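Local coordinates for uncharacterized protein (Jannaschia sp. CCS1, PDB 2PYQ) that is of unknown function but folds as a small, mainly helical single chain belonging to the DUF2853 family, at residues 44-56 / 90-102. Residues are numbered along the deposited sequence; the frame is centred on the assembly and turned at random. Where two conformers were deposited one is given.
Sequences DASTVAGSDTAEL and SERNKYRAVVYYM
R96 runs out extended through chi1 and chi2 and then bends at chi3 (-77°), which carries its guanidinium back over V48; V48 CG1 lies anti to the backbone N, leaving CG2 beside that N and facing R96. V48 CG2 packs 3.6 Å from R96 CB and also lies over one face of the guanidinium, offset toward its rim. At the edge of that group, E55 OE1 stands 3.6 Å from R96 NH2, a long salt bridge with the carboxylate and guanidinium planes 63° apart. The other carboxylate oxygen, E55 OE2, accepts from A49 N at 2.7 Å, which fixes the acid beside the loop. Replacing R96 with an alanine is likely to leave E55 without its cationic partner and V48 CG2 without the guanidinium face and the chain beyond CB.

The backbones form a single bridge at T47 and Y95: V48 N donates to K94 O at 2.7 Å, and R96 N to S46 O at 2.9 Å, nearly straight at 176°. A water donates to S46 O and accepts from A97 N, so the first turn of helix 96-106 is tied to the end of helix 43-46. S46 OG, bonded to R43 O, meets the Y95 ring at its edge, 3.6 Å from Y95 CD1.

The bridge thus joins the loop between helices 43-46 and 53-65 to the N-terminus of helix 96-106, with Y95 reaching helix 4-18 and K94 touching helix 74-87.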
loop_
_atom_site.group_PDB
_atom_site.type_symbol
_atom_site.label_atom_id
_atom_site.label_comp_id
_atom_site.label_asym_id
_atom_site.label_seq_id
_atom_site.Cartn_x
_atom_site.Cartn_y
_atom_site.Cartn_z
ATOM N N ASP A 44 -0.804 -6.557 13.340
ATOM C CA ASP A 44 -1.860 -5.525 13.522
ATOM C C ASP A 44 -1.417 -4.136 13.060
ATOM O O ASP A 44 -2.218 -3.410 12.436
ATOM C CB ASP A 44 -2.279 -5.385 15.027
ATOM C CG ASP A 44 -2.936 -6.652 15.592
ATOM O OD1 ASP A 44 -3.319 -7.579 14.804
ATOM O OD2 ASP A 44 -3.082 -6.716 16.862
ATOM N N ALA A 45 -0.156 -3.784 13.337
ATOM C CA ALA A 45 0.400 -2.465 12.996
ATOM C C ALA A 45 0.783 -2.298 11.534
ATOM O O ALA A 45 0.962 -1.168 11.084
ATOM C CB ALA A 45 1.602 -2.169 13.872
ATOM N N SER A 46 0.949 -3.394 10.782
ATOM C CA SER A 46 1.357 -3.318 9.360
ATOM C C SER A 46 0.193 -3.349 8.373
ATOM O O SER A 46 0.437 -3.241 7.173
ATOM C CB SER A 46 2.312 -4.467 9.034
ATOM O OG SER A 46 1.653 -5.727 9.140
ATOM N N THR A 47 -1.046 -3.494 8.857
ATOM C CA THR A 47 -2.230 -3.609 7.998
ATOM C C THR A 47 -3.176 -2.421 8.096
ATOM O O THR A 47 -3.173 -1.671 9.072
ATOM C CB THR A 47 -3.005 -4.920 8.275
ATOM O OG1 THR A 47 -3.442 -4.955 9.642
ATOM C CG2 THR A 47 -2.135 -6.148 8.006
ATOM N N VAL A 48 -3.975 -2.253 7.031
ATOM C CA VAL A 48 -4.939 -1.164 6.869
ATOM C C VAL A 48 -6.350 -1.737 7.028
ATOM O O VAL A 48 -6.682 -2.764 6.400
ATOM C CB VAL A 48 -4.820 -0.559 5.433
ATOM C CG1 VAL A 48 -5.968 0.417 5.147
ATOM C CG2 VAL A 48 -3.498 0.128 5.271
ATOM N N ALA A 49 -7.169 -1.071 7.839
ATOM C CA ALA A 49 -8.583 -1.454 8.004
ATOM C C ALA A 49 -9.333 -0.797 6.838
ATOM O O ALA A 49 -9.632 0.417 6.881
ATOM C CB ALA A 49 -9.135 -0.953 9.347
ATOM N N GLY A 50 -9.589 -1.596 5.795
ATOM C CA GLY A 50 -10.272 -1.143 4.577
ATOM C C GLY A 50 -11.658 -0.556 4.775
ATOM O O GLY A 50 -12.063 0.330 4.038
ATOM N N SER A 51 -12.376 -1.048 5.787
ATOM C CA SER A 51 -13.733 -0.584 6.115
ATOM C C SER A 51 -13.793 0.581 7.129
ATOM O O SER A 51 -14.899 0.937 7.575
ATOM C CB SER A 51 -14.531 -1.767 6.655
ATOM O OG SER A 51 -13.924 -2.249 7.866
ATOM N N ASP A 52 -12.653 1.190 7.501
ATOM C CA ASP A 52 -12.666 2.305 8.443
ATOM C C ASP A 52 -12.506 3.626 7.709
ATOM O O ASP A 52 -11.421 3.920 7.199
ATOM C CB ASP A 52 -11.578 2.170 9.485
ATOM C CG ASP A 52 -11.624 3.298 10.471
ATOM O OD1 ASP A 52 -12.669 3.443 11.170
ATOM O OD2 ASP A 52 -10.638 4.080 10.540
ATOM N N THR A 53 -13.557 4.443 7.707
ATOM C CA THR A 53 -13.598 5.769 7.063
ATOM C C THR A 53 -12.438 6.667 7.435
ATOM O O THR A 53 -11.782 7.193 6.535
ATOM C CB THR A 53 -14.954 6.470 7.397
ATOM O OG1 THR A 53 -16.016 5.741 6.723
ATOM C CG2 THR A 53 -15.005 7.962 6.958
ATOM N N ALA A 54 -12.170 6.826 8.727
ATOM C CA ALA A 54 -11.077 7.723 9.193
ATOM C C ALA A 54 -9.684 7.278 8.717
ATOM O O ALA A 54 -8.855 8.127 8.367
ATOM C CB ALA A 54 -11.111 7.875 10.735
ATOM N N GLU A 55 -9.470 5.977 8.643
ATOM C CA GLU A 55 -8.210 5.426 8.206
ATOM C C GLU A 55 -7.972 5.724 6.714
ATOM O O GLU A 55 -6.900 6.100 6.317
ATOM C CB GLU A 55 -8.196 3.963 8.556
ATOM C CG GLU A 55 -7.434 3.114 7.738
ATOM C CD GLU A 55 -6.312 2.525 8.469
ATOM O OE1 GLU A 55 -5.370 3.297 8.754
ATOM O OE2 GLU A 55 -6.358 1.292 8.780
ATOM N N LEU A 56 -9.033 5.622 5.933
ATOM C CA LEU A 56 -8.980 5.990 4.520
ATOM C C LEU A 56 -8.800 7.491 4.348
ATOM O O LEU A 56 -8.064 7.906 3.448
ATOM C CB LEU A 56 -10.202 5.497 3.755
ATOM C CG LEU A 56 -10.450 3.992 3.819
ATOM C CD1 LEU A 56 -11.625 3.684 2.901
ATOM C CD2 LEU A 56 -9.237 3.124 3.475
ATOM N N SER A 90 -12.777 -9.695 1.001
ATOM C CA SER A 90 -12.499 -10.827 1.921
ATOM C C SER A 90 -11.117 -10.797 2.586
ATOM O O SER A 90 -10.859 -11.630 3.479
ATOM C CB SER A 90 -12.640 -12.175 1.186
ATOM O OG SER A 90 -13.994 -12.386 0.701
ATOM N N GLU A 91 -10.206 -9.889 2.185
ATOM C CA GLU A 91 -8.867 -9.865 2.750
ATOM C C GLU A 91 -8.823 -9.108 4.078
ATOM O O GLU A 91 -9.057 -7.901 4.107
ATOM C CB GLU A 91 -7.883 -9.249 1.736
ATOM C CG GLU A 91 -6.426 -9.222 2.214
ATOM C CD GLU A 91 -5.953 -10.598 2.669
ATOM O OE1 GLU A 91 -5.998 -11.527 1.834
ATOM O OE2 GLU A 91 -5.573 -10.734 3.858
ATOM N N ARG A 92 -8.503 -9.818 5.163
ATOM C CA ARG A 92 -8.418 -9.199 6.494
ATOM C C ARG A 92 -7.018 -8.686 6.855
ATOM O O ARG A 92 -6.871 -7.982 7.851
ATOM C CB ARG A 92 -8.989 -10.151 7.559
ATOM C CG ARG A 92 -10.521 -10.290 7.406
ATOM C CD ARG A 92 -11.075 -11.456 8.115
ATOM N NE ARG A 92 -10.645 -12.748 7.565
ATOM C CZ ARG A 92 -11.134 -13.358 6.474
ATOM N NH1 ARG A 92 -12.071 -12.792 5.692
ATOM N NH2 ARG A 92 -10.646 -14.558 6.121
ATOM N N ASN A 93 -6.006 -9.034 6.046
ATOM C CA ASN A 93 -4.631 -8.546 6.215
ATOM C C ASN A 93 -4.181 -7.751 4.970
ATOM O O ASN A 93 -3.356 -8.218 4.160
ATOM C CB ASN A 93 -3.656 -9.700 6.487
ATOM C CG ASN A 93 -3.946 -10.407 7.797
ATOM O OD1 ASN A 93 -4.229 -9.770 8.835
ATOM N ND2 ASN A 93 -3.848 -11.733 7.773
ATOM N N LYS A 94 -4.771 -6.579 4.816
ATOM C CA LYS A 94 -4.382 -5.659 3.761
ATOM C C LYS A 94 -3.124 -4.882 4.240
ATOM O O LYS A 94 -3.239 -3.933 5.007
ATOM C CB LYS A 94 -5.523 -4.691 3.420
ATOM C CG LYS A 94 -6.713 -5.397 2.794
ATOM C CD LYS A 94 -7.696 -4.373 2.288
ATOM C CE LYS A 94 -8.899 -5.022 1.687
ATOM N NZ LYS A 94 -9.769 -5.656 2.701
ATOM N N TYR A 95 -1.956 -5.281 3.766
ATOM C CA TYR A 95 -0.720 -4.650 4.183
ATOM C C TYR A 95 -0.640 -3.214 3.656
ATOM O O TYR A 95 -0.951 -2.954 2.488
ATOM C CB TYR A 95 0.499 -5.469 3.768
ATOM C CG TYR A 95 0.560 -6.800 4.481
ATOM C CD1 TYR A 95 0.870 -6.856 5.832
ATOM C CD2 TYR A 95 0.324 -7.991 3.797
ATOM C CE1 TYR A 95 0.912 -8.077 6.517
ATOM C CE2 TYR A 95 0.360 -9.226 4.465
ATOM C CZ TYR A 95 0.655 -9.257 5.819
ATOM O OH TYR A 95 0.709 -10.484 6.482
ATOM N N ARG A 96 -0.281 -2.292 4.556
ATOM C CA ARG A 96 -0.265 -0.936 4.223
ATOM C C ARG A 96 0.816 -0.649 3.067
ATOM O O ARG A 96 0.514 0.118 2.154
ATOM C CB ARG A 96 0.118 -0.129 5.447
ATOM C CG ARG A 96 0.229 1.372 5.208
ATOM C CD ARG A 96 0.563 2.126 6.498
ATOM N NE ARG A 96 -0.626 2.266 7.374
ATOM C CZ ARG A 96 -1.014 1.400 8.326
ATOM N NH1 ARG A 96 -0.321 0.288 8.637
ATOM N NH2 ARG A 96 -2.128 1.677 9.015
ATOM N N ALA A 97 1.956 -1.350 3.080
ATOM C CA ALA A 97 2.947 -1.235 1.991
ATOM C C ALA A 97 2.336 -1.623 0.640
ATOM O O ALA A 97 2.602 -0.956 -0.357
ATOM C CB ALA A 97 4.219 -2.093 2.289
ATOM N N VAL A 98 1.502 -2.671 0.627
ATOM C CA VAL A 98 0.848 -3.118 -0.601
ATOM C C VAL A 98 -0.156 -2.066 -1.070
ATOM O O VAL A 98 -0.203 -1.739 -2.258
ATOM C CB VAL A 98 0.184 -4.487 -0.427
ATOM C CG1 VAL A 98 -0.599 -4.863 -1.681
ATOM C CG2 VAL A 98 1.248 -5.550 -0.076
ATOM N N VAL A 99 -0.916 -1.511 -0.144
ATOM C CA VAL A 99 -1.884 -0.435 -0.474
ATOM C C VAL A 99 -1.168 0.797 -1.023
ATOM O O VAL A 99 -1.572 1.359 -2.043
ATOM C CB VAL A 99 -2.758 -0.076 0.743
ATOM C CG1 VAL A 99 -3.653 1.165 0.458
ATOM C CG2 VAL A 99 -3.595 -1.291 1.139
ATOM N N TYR A 100 -0.096 1.204 -0.358
ATOM C CA TYR A 100 0.714 2.369 -0.795
ATOM C C TYR A 100 1.334 2.121 -2.165
ATOM O O TYR A 100 1.324 3.009 -3.002
ATOM C CB TYR A 100 1.751 2.759 0.269
ATOM C CG TYR A 100 1.160 3.485 1.486
ATOM C CD1 TYR A 100 -0.216 3.456 1.796
ATOM C CD2 TYR A 100 2.016 4.145 2.388
ATOM C CE1 TYR A 100 -0.744 4.102 2.902
ATOM C CE2 TYR A 100 1.491 4.790 3.552
ATOM C CZ TYR A 100 0.106 4.771 3.776
ATOM O OH TYR A 100 -0.442 5.401 4.898
ATOM N N TYR A 101 1.849 0.926 -2.401
ATOM C CA TYR A 101 2.413 0.551 -3.689
ATOM C C TYR A 101 1.341 0.693 -4.770
ATOM O O TYR A 101 1.572 1.297 -5.806
ATOM C CB TYR A 101 2.930 -0.894 -3.648
ATOM C CG TYR A 101 3.381 -1.442 -4.987
ATOM C CD1 TYR A 101 2.450 -1.999 -5.896
ATOM C CD2 TYR A 101 4.711 -1.408 -5.364
ATOM C CE1 TYR A 101 2.839 -2.495 -7.128
ATOM C CE2 TYR A 101 5.126 -1.917 -6.597
ATOM C CZ TYR A 101 4.184 -2.449 -7.480
ATOM O OH TYR A 101 4.611 -2.924 -8.699
HETATM N N MSE A 102 0.165 0.117 -4.507
HETATM C CA MSE A 102 -0.941 0.158 -5.501
HETATM C C MSE A 102 -1.393 1.591 -5.780
HETATM O O MSE A 102 -1.644 1.916 -6.933
HETATM C CB MSE A 102 -2.114 -0.743 -5.090
HETATM C CG MSE A 102 -1.851 -2.212 -5.352
HETATM SE SE MSE A 102 -3.515 -3.236 -5.182
HETATM C CE MSE A 102 -3.270 -3.227 -3.650
HETATM O O HOH W 1 2.788 -2.953 5.480
HETATM O O HOH W 2 -6.758 -5.326 6.639
HETATM O O HOH W 3 -9.221 -4.532 5.520
#